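Local coordinates for fibronectin-binding protein (Streptococcus pyogenes, PDB 5A0L), which is a surface adhesin whose N-terminal thioester domain carries an internal thioester that mediates covalent binding to the host, probably to fibrinogen, at residues Glu44-Tyr48 with Leu203-Val209. Numbering follows the deposited sequence.
Sequences EYQAY and LLSAEYV
A47 packs its CB against CB of L203 at 4.2 Å, on the same sheet face as S205. On the other face Y48 lies with L204, and CE2 of its ring rests 3.8 Å from CB of A206, a methyl that also touches CB and CG of Q46. The Y48 ring gets there because CG stands anti to the carbonyl carbon (chi1 -71°), and it runs on to helix 120-135, where it packs on I124 and T127 while its OH bonds to the backbone O of Y107. Y48 and L204 form an antiparallel hydrogen-bonded pair: Y48 N gives to L204 O at 2.8 Å, and L204 N returns to Y48 O at 2.9 Å. This pairing joins the third and last strands of the closed, six-stranded antiparallel barrel in the thioester domain. Past S205 the strand ends, yet A206 N still reaches Q46 O at 3.0 Å, from above the carbonyl plane. The chain then turns, with S205 OG bonded to E207 O, and brings V209 against one face of the Y45 ring, CG1 over its centre, 3.8 Å from the centroid, in a CH-pi contact, and V209 CG2 touches Y45 CD2. At the outer edge the E207 carboxylate stands 65° to that ring, and a water accepts from Q46 N and donates to E207 OE2 at 2.6 Å.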
loop_
_atom_site.group_PDB
_atom_site.type_symbol
_atom_site.label_atom_id
_atom_site.label_comp_id
_atom_site.label_asym_id
_atom_site.label_seq_id
_atom_site.Cartn_x
_atom_site.Cartn_y
_atom_site.Cartn_z
ATOM N N GLU A 44 -0.932 -3.451 15.755
ATOM C CA GLU A 44 -1.419 -3.162 14.417
ATOM C C GLU A 44 -0.284 -3.119 13.419
ATOM O O GLU A 44 0.878 -2.858 13.780
ATOM C CB GLU A 44 -2.249 -1.867 14.370
ATOM C CG GLU A 44 -1.453 -0.601 14.446
ATOM C CD GLU A 44 -2.263 0.692 14.550
ATOM O OE1 GLU A 44 -3.509 0.664 14.673
ATOM O OE2 GLU A 44 -1.628 1.771 14.595
ATOM N N TYR A 45 -0.650 -3.347 12.161
ATOM C CA TYR A 45 0.270 -3.408 11.065
ATOM C C TYR A 45 -0.132 -2.450 9.972
ATOM O O TYR A 45 -1.325 -2.337 9.645
ATOM C CB TYR A 45 0.308 -4.818 10.509
ATOM C CG TYR A 45 0.843 -5.845 11.458
ATOM C CD1 TYR A 45 0.034 -6.437 12.401
ATOM C CD2 TYR A 45 2.186 -6.211 11.410
ATOM C CE1 TYR A 45 0.541 -7.378 13.306
ATOM C CE2 TYR A 45 2.705 -7.152 12.286
ATOM C CZ TYR A 45 1.890 -7.737 13.232
ATOM O OH TYR A 45 2.423 -8.679 14.093
ATOM N N GLN A 46 0.837 -1.821 9.325
ATOM C CA GLN A 46 0.580 -0.918 8.211
ATOM C C GLN A 46 0.090 -1.716 6.974
ATOM O O GLN A 46 0.653 -2.784 6.646
ATOM C CB GLN A 46 1.878 -0.211 7.813
ATOM C CG GLN A 46 1.745 0.851 6.751
ATOM C CD GLN A 46 1.001 2.047 7.266
ATOM O OE1 GLN A 46 1.407 2.623 8.272
ATOM N NE2 GLN A 46 -0.065 2.448 6.596
ATOM N N ALA A 47 -0.877 -1.142 6.254
ATOM C CA ALA A 47 -1.397 -1.716 5.035
ATOM C C ALA A 47 -1.603 -0.657 3.966
ATOM O O ALA A 47 -1.561 0.554 4.232
ATOM C CB ALA A 47 -2.677 -2.472 5.303
ATOM N N TYR A 48 -1.835 -1.166 2.743
ATOM C CA TYR A 48 -2.129 -0.392 1.558
ATOM C C TYR A 48 -3.362 -0.950 0.847
ATOM O O TYR A 48 -3.650 -2.153 0.947
ATOM C CB TYR A 48 -0.949 -0.448 0.577
ATOM C CG TYR A 48 0.241 0.343 1.084
ATOM C CD1 TYR A 48 0.245 1.710 0.956
ATOM C CD2 TYR A 48 1.319 -0.240 1.699
ATOM C CE1 TYR A 48 1.302 2.480 1.425
ATOM C CE2 TYR A 48 2.400 0.514 2.177
ATOM C CZ TYR A 48 2.357 1.892 2.041
ATOM O OH TYR A 48 3.387 2.696 2.481
ATOM N N LEU A 203 -6.433 -5.678 0.853
ATOM C CA LEU A 203 -5.268 -4.897 1.327
ATOM C C LEU A 203 -3.979 -5.678 1.148
ATOM O O LEU A 203 -3.978 -6.897 1.143
ATOM C CB LEU A 203 -5.437 -4.484 2.816
ATOM C CG LEU A 203 -6.772 -3.829 3.177
ATOM C CD1 LEU A 203 -6.864 -3.557 4.669
ATOM C CD2 LEU A 203 -7.039 -2.557 2.368
ATOM N N LEU A 204 -2.884 -4.929 1.072
ATOM C CA LEU A 204 -1.540 -5.478 1.006
ATOM C C LEU A 204 -0.776 -4.939 2.235
ATOM O O LEU A 204 -0.746 -3.728 2.428
ATOM C CB LEU A 204 -0.864 -5.029 -0.284
ATOM C CG LEU A 204 0.606 -5.394 -0.444
ATOM C CD1 LEU A 204 0.824 -6.883 -0.575
ATOM C CD2 LEU A 204 1.204 -4.685 -1.649
ATOM N N SER A 205 -0.114 -5.843 2.967
ATOM C CA SER A 205 0.678 -5.377 4.111
ATOM C C SER A 205 1.977 -4.722 3.674
ATOM O O SER A 205 2.489 -4.947 2.583
ATOM C CB SER A 205 0.958 -6.530 5.051
ATOM O OG SER A 205 1.772 -7.510 4.477
ATOM N N ALA A 206 2.521 -3.903 4.578
ATOM C CA ALA A 206 3.784 -3.189 4.355
ATOM C C ALA A 206 4.964 -3.909 5.011
ATOM O O ALA A 206 6.088 -3.416 4.933
ATOM C CB ALA A 206 3.687 -1.763 4.871
ATOM N N GLU A 207 4.715 -5.057 5.612
ATOM C CA GLU A 207 5.693 -5.949 6.214
ATOM C C GLU A 207 5.005 -7.296 6.426
ATOM O O GLU A 207 3.768 -7.406 6.279
ATOM C CB GLU A 207 6.235 -5.436 7.542
ATOM C CG GLU A 207 5.230 -5.368 8.676
ATOM C CD GLU A 207 5.841 -5.014 10.021
ATOM O OE1 GLU A 207 6.936 -5.505 10.381
ATOM O OE2 GLU A 207 5.168 -4.300 10.730
ATOM N N TYR A 208 5.743 -8.333 6.782
ATOM C CA TYR A 208 5.149 -9.607 7.093
ATOM C C TYR A 208 4.237 -9.462 8.310
ATOM O O TYR A 208 4.607 -8.890 9.339
ATOM C CB TYR A 208 6.265 -10.596 7.454
ATOM C CG TYR A 208 5.779 -11.954 7.926
ATOM C CD1 TYR A 208 4.905 -12.678 7.166
ATOM C CD2 TYR A 208 6.214 -12.504 9.127
ATOM C CE1 TYR A 208 4.435 -13.914 7.598
ATOM C CE2 TYR A 208 5.769 -13.736 9.556
ATOM C CZ TYR A 208 4.886 -14.461 8.778
ATOM O OH TYR A 208 4.449 -15.690 9.206
ATOM N N VAL A 209 3.029 -10.010 8.186
ATOM C CA VAL A 209 2.053 -10.043 9.269
ATOM C C VAL A 209 1.880 -11.504 9.657
ATOM O O VAL A 209 1.260 -12.286 8.894
ATOM C CB VAL A 209 0.695 -9.410 8.873
ATOM C CG1 VAL A 209 -0.227 -9.446 10.079
ATOM C CG2 VAL A 209 0.902 -8.003 8.386
HETATM O O HOH W 1 3.532 -2.293 10.277
#